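Local coordinates for protein integral membrane indolylacetylinositol arabinosyltransferase EmbB (Mycolicibacterium smegmatis MC2 155, PDB 7BVC) that probably polymerises arabinose into the arabinan of cell-wall arabinogalactan, as a membrane-embedded arabinosyltransferase of the emb family, at residues P432-A443 with I563-T574; V823-Q834 with L939-P949. All coordinates share one frame; numbering follows the deposited sequence.

Contact 1: residues P432-A443 with I563-T574; sequences PTGLIAVAALLA and IIFATMFFLMFT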
loop_
_atom_site.group_PDB
_atom_site.type_symbol
_atom_site.label_atom_id
_atom_site.label_comp_id
_atom_site.label_asym_id
_atom_site.label_seq_id
_atom_site.Cartn_x
_atom_site.Cartn_y
_atom_site.Cartn_z
ATOM N N PRO B 432 -10.842 14.270 -16.638
ATOM C CA PRO B 432 -11.326 14.800 -15.352
ATOM C C PRO B 432 -10.253 15.513 -14.557
ATOM O O PRO B 432 -10.585 16.316 -13.678
ATOM C CB PRO B 432 -11.829 13.548 -14.621
ATOM C CG PRO B 432 -11.140 12.409 -15.283
ATOM C CD PRO B 432 -10.981 12.807 -16.716
ATOM N N THR B 433 -8.978 15.251 -14.837
ATOM C CA THR B 433 -7.878 15.947 -14.186
ATOM C C THR B 433 -7.618 17.325 -14.780
ATOM O O THR B 433 -6.639 17.974 -14.397
ATOM C CB THR B 433 -6.604 15.102 -14.258
ATOM O OG1 THR B 433 -5.584 15.705 -13.455
ATOM C CG2 THR B 433 -6.112 14.999 -15.690
ATOM N N GLY B 434 -8.465 17.782 -15.700
ATOM C CA GLY B 434 -8.362 19.102 -16.281
ATOM C C GLY B 434 -8.889 20.223 -15.421
ATOM O O GLY B 434 -8.948 21.367 -15.876
ATOM N N LEU B 435 -9.279 19.930 -14.180
ATOM C CA LEU B 435 -9.769 20.964 -13.276
ATOM C C LEU B 435 -8.673 21.932 -12.852
ATOM O O LEU B 435 -8.968 22.926 -12.180
ATOM C CB LEU B 435 -10.396 20.322 -12.040
ATOM C CG LEU B 435 -11.904 20.079 -12.072
ATOM C CD1 LEU B 435 -12.313 19.164 -10.934
ATOM C CD2 LEU B 435 -12.654 21.395 -11.998
ATOM N N ILE B 436 -7.423 21.668 -13.218
ATOM C CA ILE B 436 -6.301 22.510 -12.819
ATOM C C ILE B 436 -6.309 23.804 -13.620
ATOM O O ILE B 436 -5.489 24.699 -13.383
ATOM C CB ILE B 436 -4.965 21.769 -12.995
ATOM C CG1 ILE B 436 -4.562 21.751 -14.470
ATOM C CG2 ILE B 436 -5.071 20.356 -12.451
ATOM C CD1 ILE B 436 -3.084 21.546 -14.693
ATOM N N ALA B 437 -7.230 23.915 -14.576
ATOM C CA ALA B 437 -7.306 25.096 -15.423
ATOM C C ALA B 437 -8.220 26.174 -14.870
ATOM O O ALA B 437 -8.013 27.355 -15.170
ATOM C CB ALA B 437 -7.779 24.710 -16.822
ATOM N N VAL B 438 -9.229 25.805 -14.076
ATOM C CA VAL B 438 -10.056 26.812 -13.414
ATOM C C VAL B 438 -9.333 27.462 -12.248
ATOM O O VAL B 438 -9.793 28.490 -11.738
ATOM C CB VAL B 438 -11.387 26.212 -12.929
ATOM C CG1 VAL B 438 -12.142 25.591 -14.092
ATOM C CG2 VAL B 438 -11.146 25.190 -11.837
ATOM N N ALA B 439 -8.211 26.888 -11.808
ATOM C CA ALA B 439 -7.381 27.566 -10.821
ATOM C C ALA B 439 -6.852 28.881 -11.375
ATOM O O ALA B 439 -6.756 29.877 -10.648
ATOM C CB ALA B 439 -6.229 26.659 -10.394
ATOM N N ALA B 440 -6.515 28.906 -12.666
ATOM C CA ALA B 440 -6.064 30.136 -13.302
ATOM C C ALA B 440 -7.163 31.184 -13.379
ATOM O O ALA B 440 -6.857 32.379 -13.438
ATOM C CB ALA B 440 -5.532 29.837 -14.703
ATOM N N LEU B 441 -8.429 30.768 -13.372
ATOM C CA LEU B 441 -9.551 31.697 -13.366
ATOM C C LEU B 441 -9.861 32.203 -11.965
ATOM O O LEU B 441 -10.172 33.384 -11.785
ATOM C CB LEU B 441 -10.793 31.030 -13.959
ATOM C CG LEU B 441 -10.715 30.541 -15.404
ATOM C CD1 LEU B 441 -11.850 29.580 -15.692
ATOM C CD2 LEU B 441 -10.760 31.709 -16.364
ATOM N N LEU B 442 -9.794 31.318 -10.968
ATOM C CA LEU B 442 -9.988 31.746 -9.585
ATOM C C LEU B 442 -8.884 32.693 -9.133
ATOM O O LEU B 442 -9.149 33.673 -8.429
ATOM C CB LEU B 442 -10.069 30.536 -8.655
ATOM C CG LEU B 442 -11.437 29.887 -8.433
ATOM C CD1 LEU B 442 -11.952 29.178 -9.671
ATOM C CD2 LEU B 442 -11.362 28.925 -7.260
ATOM N N ALA B 443 -7.637 32.416 -9.523
ATOM C CA ALA B 443 -6.527 33.264 -9.103
ATOM C C ALA B 443 -6.637 34.672 -9.676
ATOM O O ALA B 443 -6.115 35.624 -9.087
ATOM C CB ALA B 443 -5.199 32.632 -9.509
ATOM N N ILE B 563 -2.122 29.702 -7.974
ATOM C CA ILE B 563 -2.458 28.674 -8.956
ATOM C C ILE B 563 -1.871 27.330 -8.555
ATOM O O ILE B 563 -2.532 26.293 -8.664
ATOM C CB ILE B 563 -1.994 29.097 -10.361
ATOM C CG1 ILE B 563 -2.830 30.270 -10.864
ATOM C CG2 ILE B 563 -2.071 27.928 -11.329
ATOM C CD1 ILE B 563 -2.307 30.883 -12.122
ATOM N N ILE B 564 -0.620 27.318 -8.088
ATOM C CA ILE B 564 0.001 26.049 -7.714
ATOM C C ILE B 564 -0.730 25.413 -6.536
ATOM O O ILE B 564 -0.995 24.201 -6.528
ATOM C CB ILE B 564 1.496 26.249 -7.413
ATOM C CG1 ILE B 564 2.234 26.715 -8.667
ATOM C CG2 ILE B 564 2.107 24.961 -6.896
ATOM C CD1 ILE B 564 3.725 26.836 -8.481
ATOM N N PHE B 565 -1.087 26.216 -5.531
ATOM C CA PHE B 565 -1.786 25.665 -4.374
ATOM C C PHE B 565 -3.199 25.225 -4.734
ATOM O O PHE B 565 -3.671 24.183 -4.259
ATOM C CB PHE B 565 -1.805 26.688 -3.240
ATOM C CG PHE B 565 -0.591 26.632 -2.361
ATOM C CD1 PHE B 565 -0.447 25.624 -1.425
ATOM C CD2 PHE B 565 0.410 27.578 -2.480
ATOM C CE1 PHE B 565 0.670 25.567 -0.618
ATOM C CE2 PHE B 565 1.531 27.526 -1.675
ATOM C CZ PHE B 565 1.660 26.519 -0.743
ATOM N N ALA B 566 -3.889 25.988 -5.583
ATOM C CA ALA B 566 -5.213 25.576 -6.027
ATOM C C ALA B 566 -5.150 24.310 -6.867
ATOM O O ALA B 566 -6.082 23.506 -6.839
ATOM C CB ALA B 566 -5.880 26.706 -6.808
ATOM N N THR B 567 -4.059 24.107 -7.605
ATOM C CA THR B 567 -3.885 22.863 -8.348
ATOM C C THR B 567 -3.684 21.689 -7.399
ATOM O O THR B 567 -4.283 20.621 -7.577
ATOM C CB THR B 567 -2.702 22.985 -9.307
ATOM O OG1 THR B 567 -2.931 24.070 -10.214
ATOM C CG2 THR B 567 -2.520 21.700 -10.096
ATOM N N MET B 568 -2.829 21.864 -6.389
ATOM C CA MET B 568 -2.644 20.806 -5.400
ATOM C C MET B 568 -3.939 20.501 -4.657
ATOM O O MET B 568 -4.150 19.367 -4.217
ATOM C CB MET B 568 -1.545 21.187 -4.411
ATOM C CG MET B 568 -0.157 20.745 -4.831
ATOM S SD MET B 568 1.130 21.457 -3.792
ATOM C CE MET B 568 0.375 21.301 -2.178
ATOM N N PHE B 569 -4.813 21.497 -4.504
ATOM C CA PHE B 569 -6.104 21.269 -3.860
ATOM C C PHE B 569 -7.070 20.541 -4.792
ATOM O O PHE B 569 -7.720 19.571 -4.390
ATOM C CB PHE B 569 -6.695 22.602 -3.396
ATOM C CG PHE B 569 -8.153 22.537 -3.037
ATOM C CD1 PHE B 569 -8.553 22.070 -1.797
ATOM C CD2 PHE B 569 -9.122 22.964 -3.932
ATOM C CE1 PHE B 569 -9.892 22.015 -1.461
ATOM C CE2 PHE B 569 -10.461 22.910 -3.602
ATOM C CZ PHE B 569 -10.848 22.436 -2.365
ATOM N N PHE B 570 -7.176 20.999 -6.041
ATOM C CA PHE B 570 -8.049 20.388 -7.034
ATOM C C PHE B 570 -7.589 19.002 -7.460
ATOM O O PHE B 570 -8.357 18.294 -8.117
ATOM C CB PHE B 570 -8.147 21.280 -8.274
ATOM C CG PHE B 570 -9.231 22.316 -8.195
ATOM C CD1 PHE B 570 -10.550 21.943 -8.016
ATOM C CD2 PHE B 570 -8.930 23.662 -8.313
ATOM C CE1 PHE B 570 -11.548 22.894 -7.949
ATOM C CE2 PHE B 570 -9.924 24.616 -8.246
ATOM C CZ PHE B 570 -11.235 24.231 -8.065
ATOM N N LEU B 571 -6.355 18.609 -7.136
ATOM C CA LEU B 571 -5.921 17.255 -7.460
ATOM C C LEU B 571 -6.680 16.190 -6.679
ATOM O O LEU B 571 -6.574 15.008 -7.020
ATOM C CB LEU B 571 -4.421 17.099 -7.218
ATOM C CG LEU B 571 -3.539 17.273 -8.456
ATOM C CD1 LEU B 571 -2.103 16.878 -8.156
ATOM C CD2 LEU B 571 -4.088 16.473 -9.626
ATOM N N MET B 572 -7.426 16.571 -5.648
ATOM C CA MET B 572 -8.401 15.671 -5.045
ATOM C C MET B 572 -9.628 15.628 -5.953
ATOM O O MET B 572 -9.632 16.165 -7.064
ATOM C CB MET B 572 -8.743 16.120 -3.629
ATOM C CG MET B 572 -7.540 16.465 -2.774
ATOM S SD MET B 572 -7.987 16.837 -1.068
ATOM C CE MET B 572 -9.335 17.987 -1.313
ATOM N N PHE B 573 -10.684 14.951 -5.498
ATOM C CA PHE B 573 -11.947 14.892 -6.228
ATOM C C PHE B 573 -11.792 14.215 -7.586
ATOM O O PHE B 573 -12.742 14.175 -8.374
ATOM C CB PHE B 573 -12.539 16.294 -6.405
ATOM C CG PHE B 573 -12.578 17.101 -5.142
ATOM C CD1 PHE B 573 -13.144 16.584 -3.991
ATOM C CD2 PHE B 573 -12.046 18.377 -5.105
ATOM C CE1 PHE B 573 -13.179 17.324 -2.827
ATOM C CE2 PHE B 573 -12.080 19.122 -3.944
ATOM C CZ PHE B 573 -12.647 18.595 -2.805
ATOM N N THR B 574 -10.605 13.686 -7.874
ATOM C CA THR B 574 -10.445 12.966 -9.129
ATOM C C THR B 574 -10.671 11.475 -8.906
ATOM O O THR B 574 -10.248 10.930 -7.882
ATOM C CB THR B 574 -9.053 13.192 -9.714
ATOM O OG1 THR B 574 -8.061 12.803 -8.759
ATOM C CG2 THR B 574 -8.860 14.655 -10.074
#

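Contact 2: residues V823-Q834 with L939-P949; sequences VPVAGTYSTEAQ and LSQGDWIAVTP. With CA (calcium ion), chain K.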
loop_
_atom_site.group_PDB
_atom_site.type_symbol
_atom_site.label_atom_id
_atom_site.label_comp_id
_atom_site.label_asym_id
_atom_site.label_seq_id
_atom_site.Cartn_x
_atom_site.Cartn_y
_atom_site.Cartn_z
ATOM N N VAL B 823 9.408 -37.474 -25.970
ATOM C CA VAL B 823 10.234 -36.655 -25.092
ATOM C C VAL B 823 10.259 -37.314 -23.713
ATOM O O VAL B 823 9.250 -37.286 -22.995
ATOM C CB VAL B 823 9.707 -35.217 -25.014
ATOM C CG1 VAL B 823 10.757 -34.298 -24.429
ATOM C CG2 VAL B 823 9.286 -34.735 -26.391
ATOM N N PRO B 824 11.369 -37.912 -23.304
ATOM C CA PRO B 824 11.467 -38.498 -21.965
ATOM C C PRO B 824 11.600 -37.413 -20.900
ATOM O O PRO B 824 11.787 -36.236 -21.195
ATOM C CB PRO B 824 12.731 -39.357 -22.053
ATOM C CG PRO B 824 13.538 -38.720 -23.124
ATOM C CD PRO B 824 12.555 -38.206 -24.124
ATOM N N VAL B 825 11.490 -37.836 -19.637
ATOM C CA VAL B 825 11.605 -36.956 -18.479
ATOM C C VAL B 825 12.419 -37.685 -17.414
ATOM O O VAL B 825 12.630 -38.895 -17.484
ATOM C CB VAL B 825 10.224 -36.538 -17.912
ATOM C CG1 VAL B 825 10.335 -35.285 -17.050
ATOM C CG2 VAL B 825 9.208 -36.320 -19.019
ATOM N N ALA B 826 12.882 -36.927 -16.422
ATOM C CA ALA B 826 13.575 -37.483 -15.268
ATOM C C ALA B 826 13.531 -36.456 -14.148
ATOM O O ALA B 826 13.817 -35.280 -14.375
ATOM C CB ALA B 826 15.024 -37.851 -15.600
ATOM N N GLY B 827 13.180 -36.904 -12.942
ATOM C CA GLY B 827 12.956 -35.991 -11.843
ATOM C C GLY B 827 13.589 -36.482 -10.557
ATOM O O GLY B 827 13.871 -37.670 -10.384
ATOM N N THR B 828 13.802 -35.531 -9.647
ATOM C CA THR B 828 14.413 -35.789 -8.350
ATOM C C THR B 828 13.407 -35.807 -7.205
ATOM O O THR B 828 13.686 -36.414 -6.164
ATOM C CB THR B 828 15.492 -34.732 -8.066
ATOM O OG1 THR B 828 16.379 -34.651 -9.187
ATOM C CG2 THR B 828 16.302 -35.080 -6.834
ATOM N N TYR B 829 12.243 -35.181 -7.380
ATOM C CA TYR B 829 11.268 -35.075 -6.303
ATOM C C TYR B 829 10.832 -36.451 -5.813
ATOM O O TYR B 829 10.659 -37.386 -6.598
ATOM C CB TYR B 829 10.055 -34.274 -6.779
ATOM C CG TYR B 829 8.953 -34.121 -5.755
ATOM C CD1 TYR B 829 9.026 -33.149 -4.767
ATOM C CD2 TYR B 829 7.833 -34.937 -5.787
ATOM C CE1 TYR B 829 8.019 -33.002 -3.835
ATOM C CE2 TYR B 829 6.821 -34.797 -4.861
ATOM C CZ TYR B 829 6.920 -33.829 -3.886
ATOM O OH TYR B 829 5.914 -33.685 -2.960
ATOM N N SER B 830 10.654 -36.563 -4.500
ATOM C CA SER B 830 10.252 -37.810 -3.862
ATOM C C SER B 830 9.501 -37.466 -2.586
ATOM O O SER B 830 9.623 -36.361 -2.053
ATOM C CB SER B 830 11.460 -38.706 -3.565
ATOM O OG SER B 830 11.127 -39.709 -2.623
ATOM N N THR B 831 8.716 -38.431 -2.102
ATOM C CA THR B 831 7.832 -38.209 -0.962
ATOM C C THR B 831 8.099 -39.203 0.168
ATOM O O THR B 831 7.451 -39.143 1.217
ATOM C CB THR B 831 6.373 -38.279 -1.427
ATOM O OG1 THR B 831 6.208 -37.452 -2.584
ATOM C CG2 THR B 831 5.418 -37.760 -0.361
ATOM N N GLU B 832 9.078 -40.087 0.002
ATOM C CA GLU B 832 9.345 -41.113 1.003
ATOM C C GLU B 832 10.716 -40.976 1.649
ATOM O O GLU B 832 10.844 -41.179 2.861
ATOM C CB GLU B 832 9.176 -42.512 0.379
ATOM C CG GLU B 832 10.190 -42.871 -0.692
ATOM C CD GLU B 832 9.770 -42.414 -2.070
ATOM O OE1 GLU B 832 8.826 -41.607 -2.171
ATOM O OE2 GLU B 832 10.395 -42.854 -3.057
ATOM N N ALA B 833 11.751 -40.638 0.879
ATOM C CA ALA B 833 13.102 -40.589 1.422
ATOM C C ALA B 833 13.966 -39.704 0.540
ATOM O O ALA B 833 14.031 -39.912 -0.674
ATOM C CB ALA B 833 13.706 -41.994 1.524
ATOM N N GLN B 834 14.629 -38.729 1.154
ATOM C CA GLN B 834 15.460 -37.795 0.416
ATOM C C GLN B 834 16.837 -38.395 0.144
ATOM O O GLN B 834 17.274 -39.345 0.798
ATOM C CB GLN B 834 15.586 -36.482 1.183
ATOM C CG GLN B 834 14.250 -35.918 1.619
ATOM C CD GLN B 834 13.252 -35.843 0.481
ATOM O OE1 GLN B 834 13.587 -35.424 -0.627
ATOM N NE2 GLN B 834 12.018 -36.250 0.750
ATOM N N LEU B 939 18.507 -31.951 0.817
ATOM C CA LEU B 939 17.617 -32.971 1.351
ATOM C C LEU B 939 16.261 -32.416 1.764
ATOM O O LEU B 939 15.458 -33.151 2.344
ATOM C CB LEU B 939 18.260 -33.676 2.544
ATOM C CG LEU B 939 19.520 -34.505 2.312
ATOM C CD1 LEU B 939 19.893 -35.208 3.601
ATOM C CD2 LEU B 939 19.319 -35.503 1.188
ATOM N N SER B 940 15.992 -31.143 1.500
ATOM C CA SER B 940 14.657 -30.626 1.734
ATOM C C SER B 940 13.697 -31.190 0.693
ATOM O O SER B 940 14.089 -31.565 -0.416
ATOM C CB SER B 940 14.650 -29.100 1.687
ATOM O OG SER B 940 13.332 -28.601 1.558
ATOM N N GLN B 941 12.417 -31.252 1.061
ATOM C CA GLN B 941 11.435 -31.834 0.155
ATOM C C GLN B 941 11.034 -30.865 -0.949
ATOM O O GLN B 941 10.664 -31.299 -2.043
ATOM C CB GLN B 941 10.198 -32.289 0.929
ATOM C CG GLN B 941 9.359 -33.314 0.186
ATOM C CD GLN B 941 8.082 -33.666 0.917
ATOM O OE1 GLN B 941 7.723 -33.030 1.905
ATOM N NE2 GLN B 941 7.389 -34.688 0.432
ATOM N N GLY B 942 11.111 -29.563 -0.688
ATOM C CA GLY B 942 10.761 -28.576 -1.687
ATOM C C GLY B 942 11.936 -28.119 -2.526
ATOM O O GLY B 942 11.894 -27.042 -3.126
ATOM N N ASP B 943 12.993 -28.927 -2.575
ATOM C CA ASP B 943 14.177 -28.644 -3.386
ATOM C C ASP B 943 14.408 -29.837 -4.306
ATOM O O ASP B 943 14.944 -30.867 -3.881
ATOM C CB ASP B 943 15.395 -28.363 -2.512
ATOM C CG ASP B 943 15.286 -27.051 -1.763
ATOM O OD1 ASP B 943 14.601 -26.134 -2.263
ATOM O OD2 ASP B 943 15.891 -26.928 -0.679
ATOM N N TRP B 944 14.011 -29.693 -5.569
ATOM C CA TRP B 944 14.069 -30.774 -6.540
ATOM C C TRP B 944 14.330 -30.177 -7.912
ATOM O O TRP B 944 14.263 -28.962 -8.104
ATOM C CB TRP B 944 12.770 -31.586 -6.537
ATOM C CG TRP B 944 11.572 -30.740 -6.820
ATOM C CD1 TRP B 944 10.890 -29.965 -5.932
ATOM C CD2 TRP B 944 10.929 -30.559 -8.087
ATOM N NE1 TRP B 944 9.857 -29.319 -6.561
ATOM C CE2 TRP B 944 9.859 -29.667 -7.886
ATOM C CE3 TRP B 944 11.150 -31.068 -9.369
ATOM C CZ2 TRP B 944 9.015 -29.275 -8.919
ATOM C CZ3 TRP B 944 10.310 -30.677 -10.392
ATOM C CH2 TRP B 944 9.256 -29.789 -10.162
ATOM N N ILE B 945 14.636 -31.048 -8.877
ATOM C CA ILE B 945 14.852 -30.649 -10.263
ATOM C C ILE B 945 14.226 -31.695 -11.179
ATOM O O ILE B 945 13.812 -32.770 -10.746
ATOM C CB ILE B 945 16.346 -30.462 -10.606
ATOM C CG1 ILE B 945 17.128 -31.749 -10.352
ATOM C CG2 ILE B 945 16.949 -29.314 -9.815
ATOM C CD1 ILE B 945 18.627 -31.571 -10.422
ATOM N N ALA B 946 14.163 -31.357 -12.465
ATOM C CA ALA B 946 13.624 -32.220 -13.507
ATOM C C ALA B 946 14.070 -31.667 -14.849
ATOM O O ALA B 946 14.058 -30.452 -15.049
ATOM C CB ALA B 946 12.095 -32.295 -13.440
ATOM N N VAL B 947 14.462 -32.553 -15.764
ATOM C CA VAL B 947 15.105 -32.153 -17.006
ATOM C C VAL B 947 14.459 -32.885 -18.179
ATOM O O VAL B 947 13.487 -33.622 -18.026
ATOM C CB VAL B 947 16.627 -32.401 -16.981
ATOM C CG1 VAL B 947 17.299 -31.481 -15.979
ATOM C CG2 VAL B 947 16.927 -33.855 -16.658
ATOM N N THR B 948 15.022 -32.656 -19.362
ATOM C CA THR B 948 14.581 -33.272 -20.605
ATOM C C THR B 948 15.720 -33.142 -21.610
ATOM O O THR B 948 16.594 -32.282 -21.442
ATOM C CB THR B 948 13.301 -32.601 -21.134
ATOM O OG1 THR B 948 12.625 -33.481 -22.036
ATOM C CG2 THR B 948 13.645 -31.342 -21.899
ATOM N N PRO B 949 15.760 -33.986 -22.639
ATOM C CA PRO B 949 16.888 -33.954 -23.585
ATOM C C PRO B 949 17.047 -32.590 -24.233
ATOM O O PRO B 949 16.086 -31.811 -24.314
ATOM C CB PRO B 949 16.511 -35.029 -24.620
ATOM C CG PRO B 949 15.081 -35.381 -24.333
ATOM C CD PRO B 949 14.917 -35.168 -22.873
HETATM CA CA CA K . 16.104 -33.084 -2.927
#

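Contact 1: residues P432-A443 with I563-T574
Thr433 meets Leu571 and Thr574 where two predicted transmembrane segments of the GT-C-type membrane domain pack together. The short helix 439-443 and the helix 563-570 run at 133° to each other, their axes 9.0 Å apart at closest approach. Side by side and pointing the same way, Thr433 and Leu571 touch through OG1 and CD2. Further along, the large flat ring of Phe570 lies between the backbone O of Leu435, offset toward the rim of one face, and CD2 of Phe569 over the opposite face. Ile436 meets Thr567 through methyl groups, CG2 to CG2 at 3.7 Å. With chi1 at -57°, CG1 of Val438 stands anti to the carbonyl carbon and CG2 falls between backbone N and carbonyl carbon; CG2 touches Phe570 CE2 at 3.8 Å. The small side chains of Ala439 and Ala566 meet methyl to methyl, and Ala443, which also touches a bound cardiolipin, sets its CB against CG1 of Ile563. Thr567 suits this apolar interface because its hydroxyl is satisfied within its own helix: Thr567 OG1 donates to Ile563 O at 2.7 Å, from the opposite face of that carbonyl to Thr567 N.

Contact 2: residues V823-Q834 with L939-P949
Two backbone hydrogen bonds tie Ala826 to Val947 and Thr828 to Ile945, joining the segments as an antiparallel pair. Val947 N donates to Ala826 O at 3.1 Å, and Thr828 N to Ile945 O at 3.0 Å with an N-H...O angle of 153°. Between them, Gly827, which has no side chain, stands opposite the small Ala946, and this lets the non-hydrogen-bonded pair lie with its CA atoms 4.2 Å apart. A side-chain bond extends the connection: Thr948 turns OG1 away from its own backbone N (chi1 -159°) and donates to Pro824 O at 3.0 Å, nearly in line with the C=O bond.

Aromatic packing covers the other end. The edge of the Tyr829 ring points at the face of the five-membered ring of Trp944 in a T-shaped stack, centroids 5.3 Å apart and planes at 70°. Gln941 O sits at the edge of the tyrosine ring, near its plane, 3.6 Å from CE1.

Apolar contacts are made by Pro824 and Pro949, whose rigid rings meet obliquely, CD to CG, and by Gln834 CB, which rests against Leu939 CD2.

From 939-949 the calcium ion takes a backbone atom, Asp943 O, at the end of a type I turn from Ser940 and 2.7 Å from the metal, which is also bound by Asp936 OD2 and Ser938 O. The short, weakly bonded strand 826-827 is outermost within this chain in a four-stranded antiparallel sheet, although Gly827 also bonds through its backbone to Ser770. Its pairing with the neighbouring strand 945-947 thus lies beside a calcium-binding loop in the EmbC C-terminal domain.

In the fold
Contact 1 lies in the membrane-embedded GT-C part of the chain, and contact 2 in the C-terminal domain. Their centres are 61 Å apart and their nearest atoms about 44 Å, and the two contacts lie on opposite sides of the chain's centre; along the sequence, contact 1 closes before contact 2 opens. Each has its own bound group: cardiolipin lies against the segments of contact 1, on Phe565 and Phe569 among others, whereas contact 2 supplies one of the calcium ligands. The ethambutol pocket draws on both parts of the protein, with Asp285, Arg389 and His580 from the membrane part and Trp972 and Trp1012 from the C-terminal domain. Neither contact supplies a residue to that pocket.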